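Side-chain contacts in putative pyrroline carboxylate reductase (Streptococcus pyogenes, PDB 2AHR), which probably catalyses the NAD(P)H-dependent reduction of 1-pyrroline-5-carboxylate to L-proline, the last step of proline biosynthesis: residues Leu136-Arg139 with Val140-Leu143; Arg97-Phe101 with Val102-Leu106. All blocks are in the same frame, centred on the assembly; numbering follows the deposited sequence.

Interaction 1 of 2, residues Leu136-Arg139 with Val140-Leu143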
loop_
_atom_site.group_PDB
_atom_site.type_symbol
_atom_site.label_atom_id
_atom_site.label_comp_id
_atom_site.label_asym_id
_atom_site.label_seq_id
_atom_site.Cartn_x
_atom_site.Cartn_y
_atom_site.Cartn_z
ATOM N N LEU E 136 -42.320 35.027 -1.843
ATOM C CA LEU E 136 -42.099 33.926 -2.771
ATOM C C LEU E 136 -41.222 32.835 -2.146
ATOM O O LEU E 136 -41.504 31.654 -2.315
ATOM C CB LEU E 136 -41.491 34.407 -4.094
ATOM C CG LEU E 136 -41.221 33.315 -5.145
ATOM C CD1 LEU E 136 -42.473 32.529 -5.493
ATOM C CD2 LEU E 136 -40.564 33.867 -6.409
ATOM N N GLN E 137 -40.173 33.235 -1.424
ATOM C CA GLN E 137 -39.297 32.268 -0.760
ATOM C C GLN E 137 -40.090 31.469 0.275
ATOM O O GLN E 137 -39.953 30.243 0.364
ATOM C CB GLN E 137 -38.059 32.951 -0.150
ATOM C CG GLN E 137 -37.080 31.981 0.527
ATOM C CD GLN E 137 -35.624 32.189 0.135
ATOM O OE1 GLN E 137 -35.322 32.822 -0.875
ATOM N NE2 GLN E 137 -34.710 31.634 0.930
ATOM N N ALA E 138 -40.946 32.174 1.019
ATOM C CA ALA E 138 -41.833 31.575 2.025
ATOM C C ALA E 138 -42.851 30.608 1.407
ATOM O O ALA E 138 -43.136 29.546 1.980
ATOM C CB ALA E 138 -42.538 32.667 2.823
ATOM N N ARG E 139 -43.384 30.966 0.241
ATOM C CA ARG E 139 -44.293 30.081 -0.495
ATOM C C ARG E 139 -43.593 28.803 -0.959
ATOM O O ARG E 139 -44.164 27.711 -0.897
ATOM C CB ARG E 139 -44.923 30.807 -1.684
ATOM C CG ARG E 139 -46.329 31.346 -1.405
ATOM C CD ARG E 139 -46.665 32.566 -2.244
ATOM N NE ARG E 139 -46.494 32.364 -3.683
ATOM C CZ ARG E 139 -46.069 33.305 -4.532
ATOM N NH1 ARG E 139 -45.739 34.521 -4.096
ATOM N NH2 ARG E 139 -45.953 33.027 -5.828
ATOM N N VAL E 140 -42.351 28.948 -1.412
ATOM C CA VAL E 140 -41.553 27.803 -1.836
ATOM C C VAL E 140 -41.084 26.979 -0.622
ATOM O O VAL E 140 -41.067 25.757 -0.692
ATOM C CB VAL E 140 -40.391 28.221 -2.768
ATOM C CG1 VAL E 140 -39.465 27.030 -3.079
ATOM C CG2 VAL E 140 -40.947 28.816 -4.066
ATOM N N ARG E 141 -40.755 27.647 0.482
ATOM C CA ARG E 141 -40.454 26.963 1.723
ATOM C C ARG E 141 -41.637 26.094 2.193
ATOM O O ARG E 141 -41.432 25.011 2.735
ATOM C CB ARG E 141 -40.029 27.946 2.817
ATOM C CG ARG E 141 -39.513 27.248 4.082
ATOM C CD ARG E 141 -39.152 28.213 5.203
ATOM N NE ARG E 141 -38.178 29.212 4.771
ATOM C CZ ARG E 141 -38.429 30.517 4.640
ATOM N NH1 ARG E 141 -39.632 31.010 4.923
ATOM N NH2 ARG E 141 -37.463 31.342 4.231
ATOM N N ASP E 142 -42.866 26.564 1.973
ATOM C CA ASP E 142 -44.056 25.757 2.228
ATOM C C ASP E 142 -44.065 24.469 1.413
ATOM O O ASP E 142 -44.465 23.415 1.921
ATOM C CB ASP E 142 -45.334 26.546 1.917
ATOM C CG ASP E 142 -45.649 27.568 2.974
ATOM O OD1 ASP E 142 -45.341 27.299 4.149
ATOM O OD2 ASP E 142 -46.207 28.643 2.628
ATOM N N LEU E 143 -43.663 24.582 0.145
ATOM C CA LEU E 143 -43.514 23.440 -0.756
ATOM C C LEU E 143 -42.469 22.430 -0.265
ATOM O O LEU E 143 -42.711 21.210 -0.257
ATOM C CB LEU E 143 -43.106 23.937 -2.141
ATOM C CG LEU E 143 -44.156 24.252 -3.202
ATOM C CD1 LEU E 143 -45.515 24.596 -2.630
ATOM C CD2 LEU E 143 -43.650 25.338 -4.131
#
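Arg141 lays its guanidinium back along the helix against Gln137 and Ala138. Its CG stands anti to the backbone N (chi1 -172°) and the chain bends at chi3, which returns NH2 to 3.8 Å from Gln137 CG and NH1 to 3.7 Å from Ala138 CA. Arg141 NH2 touches Gln137 at CG rather than at its amide, whose plane is inclined 50° to the guanidinium, and the contact is van der Waals with the aliphatic part of Gln137. On another side of the helix Leu136 CD1 lies 4.3 Å from Val140 CG2; the same methyl sits over one face of the Arg139 guanidinium, offset toward its rim.

Helix 134-145 is the crossover of a beta-alpha-beta unit between strands 122-128 and 148-152, and Val140 and Arg141 both touch Leu126 of the first strand.

The backbone bonds follow the regular i to i+4 pattern: the amides of Val140, Arg141 and Asp142 donate to the carbonyls of Leu136, Gln137 and Ala138, with Arg141 N 2.7 Å from Gln137 O, and the bond from Leu143 N to Arg139 O is weak. Asp142 OD2 approaches Ala138 O to 3.3 Å, an acceptor facing an acceptor whose N-H partner is the amide of Asp142 itself.

Interaction 2 of 2, residues Arg97-Phe101 with Val102-Leu106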
loop_
_atom_site.group_PDB
_atom_site.type_symbol
_atom_site.label_atom_id
_atom_site.label_comp_id
_atom_site.label_asym_id
_atom_site.label_seq_id
_atom_site.Cartn_x
_atom_site.Cartn_y
_atom_site.Cartn_z
ATOM N N ARG E 97 -25.853 30.589 -13.823
ATOM C CA ARG E 97 -25.867 29.782 -15.040
ATOM C C ARG E 97 -27.278 29.464 -15.520
ATOM O O ARG E 97 -27.518 29.424 -16.721
ATOM C CB ARG E 97 -25.091 28.483 -14.837
ATOM C CG ARG E 97 -23.591 28.690 -14.824
ATOM C CD ARG E 97 -22.821 27.432 -14.427
ATOM N NE ARG E 97 -23.050 26.291 -15.320
ATOM C CZ ARG E 97 -22.750 25.031 -15.007
ATOM N NH1 ARG E 97 -22.221 24.759 -13.819
ATOM N NH2 ARG E 97 -22.984 24.049 -15.871
ATOM N N LEU E 98 -28.206 29.223 -14.586
ATOM C CA LEU E 98 -29.604 28.940 -14.932
ATOM C C LEU E 98 -30.243 30.149 -15.627
ATOM O O LEU E 98 -30.972 29.994 -16.601
ATOM C CB LEU E 98 -30.426 28.531 -13.687
ATOM C CG LEU E 98 -31.910 28.167 -13.920
ATOM C CD1 LEU E 98 -32.089 26.973 -14.878
ATOM C CD2 LEU E 98 -32.677 27.913 -12.613
ATOM N N ALA E 99 -29.959 31.343 -15.108
ATOM C CA ALA E 99 -30.453 32.593 -15.689
ATOM C C ALA E 99 -30.019 32.783 -17.142
ATOM O O ALA E 99 -30.769 33.339 -17.923
ATOM C CB ALA E 99 -30.041 33.786 -14.846
ATOM N N THR E 100 -28.826 32.314 -17.507
ATOM C CA THR E 100 -28.373 32.399 -18.907
ATOM C C THR E 100 -29.131 31.426 -19.814
ATOM O O THR E 100 -29.230 31.664 -21.023
ATOM C CB THR E 100 -26.805 32.221 -19.092
ATOM O OG1 THR E 100 -26.438 30.835 -19.044
ATOM C CG2 THR E 100 -26.001 33.011 -18.053
ATOM N N PHE E 101 -29.666 30.342 -19.245
ATOM C CA PHE E 101 -30.383 29.347 -20.044
ATOM C C PHE E 101 -31.830 29.743 -20.232
ATOM O O PHE E 101 -32.479 29.282 -21.166
ATOM C CB PHE E 101 -30.387 27.967 -19.383
ATOM C CG PHE E 101 -29.028 27.368 -19.164
ATOM C CD1 PHE E 101 -28.039 27.440 -20.140
ATOM C CD2 PHE E 101 -28.753 26.691 -17.992
ATOM C CE1 PHE E 101 -26.775 26.870 -19.928
ATOM C CE2 PHE E 101 -27.506 26.111 -17.779
ATOM C CZ PHE E 101 -26.513 26.203 -18.747
ATOM N N VAL E 102 -32.314 30.616 -19.353
ATOM C CA VAL E 102 -33.744 30.748 -19.053
ATOM C C VAL E 102 -34.254 32.209 -18.969
ATOM O O VAL E 102 -35.442 32.470 -19.172
ATOM C CB VAL E 102 -34.047 29.932 -17.752
ATOM C CG1 VAL E 102 -34.692 30.768 -16.654
ATOM C CG2 VAL E 102 -34.792 28.653 -18.066
ATOM N N GLY E 103 -33.369 33.158 -18.676
ATOM C CA GLY E 103 -33.774 34.565 -18.641
ATOM C C GLY E 103 -33.355 35.324 -17.400
ATOM O O GLY E 103 -33.355 34.774 -16.285
ATOM N N GLN E 104 -33.018 36.599 -17.598
ATOM C CA GLN E 104 -32.487 37.461 -16.546
ATOM C C GLN E 104 -33.580 38.203 -15.798
ATOM O O GLN E 104 -33.299 38.971 -14.864
ATOM C CB GLN E 104 -31.520 38.476 -17.153
ATOM C CG GLN E 104 -30.328 37.848 -17.893
ATOM C CD GLN E 104 -29.313 37.221 -16.945
ATOM O OE1 GLN E 104 -29.276 37.545 -15.755
ATOM N NE2 GLN E 104 -28.474 36.335 -17.475
ATOM N N ASP E 105 -34.822 37.982 -16.221
ATOM C CA ASP E 105 -35.980 38.644 -15.619
ATOM C C ASP E 105 -36.850 37.707 -14.770
ATOM O O ASP E 105 -37.940 38.085 -14.354
ATOM C CB ASP E 105 -36.825 39.350 -16.696
ATOM C CG ASP E 105 -37.309 38.403 -17.792
ATOM O OD1 ASP E 105 -36.695 37.327 -18.002
ATOM O OD2 ASP E 105 -38.317 38.740 -18.451
ATOM N N LEU E 106 -36.357 36.504 -14.486
ATOM C CA LEU E 106 -37.123 35.529 -13.703
ATOM C C LEU E 106 -36.604 35.348 -12.270
ATOM O O LEU E 106 -35.393 35.239 -12.053
ATOM C CB LEU E 106 -37.194 34.186 -14.430
ATOM C CG LEU E 106 -37.852 34.278 -15.812
ATOM C CD1 LEU E 106 -37.645 33.000 -16.606
ATOM C CD2 LEU E 106 -39.345 34.635 -15.710
#
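Ala99 O receives Gly103 N at 2.7 Å and, weakly, Val102 N at 3.4 Å, so that two successive amides converge on one carbonyl where helix 95-102 ends. Gly103, which has no side chain, then turns out of helical geometry with a positive phi of 130°.

Among the side chains, Gln104 folds back over the last turn. Its bend at chi2 (-72°) sets OE1 3.9 Å from Ala99 CB, while NE2 comes within 4.2 Å of Thr100 CG2; the Thr100 and Gln104 side chains run side by side and point the same way. Thr100 turns its hydroxyl to the backbone instead: chi1 of 80° places OG1 between the backbone N and the carbonyl carbon, from where it donates to Arg97 O at 2.9 Å. Arg97 O also lies 3.3 Å above one face of the Phe101 ring, offset toward its rim.

Val102 turns toward the sheet, with CB 3.3 Å from Leu98 O. Both Val102 and Leu98 contact Leu108 on strand 108-112, and Val102 also meets Ile86 on strand 86-88, which seats the helix end against the sheet of the Rossmann-type domain. Phe101 turns instead to Phe73 and Glu74 of helix 73-77. At the opposite end of 97-101, Arg97 forms a salt bridge with the C-terminal carboxylate of Leu259, whose residue also belongs to the sodium site.

Chemically, then, the carbonyls of this last turn are served by local donors. The Thr100 hydroxyl adds to the weak backbone bonds at Arg97 O, and the amide of Gly103, with a weak second bond from Val102 N, takes up Ala99 O. The Gln104 amide lies against Ala99, with NE2 3.8 Å from Ala99 O, too long to count as a hydrogen bond: Gln104 covers the turn by contact, and backbone amides do the capping.

Overall arrangement
Followed from the N terminus, the chain reaches interaction 2 first. There helix 95-102 closes into the short loop that leads to strand 108-112. After strand 108-112 the chain returns along strand 122-128, antiparallel to it, and enters helix 134-145, within which interaction 1 lies, before strand 148-152 forms an edge of the sheet in this chain. Interactions 1 and 2 are in series, neither nested nor crossed, and each is local, linking residues three to five apart. The centres of interactions 1 and 2 lie about 20 Å apart, without touching. Residues 97-106 carry the chain from helix to strand, whereas 136-143 belong to the helix that crosses between two strands.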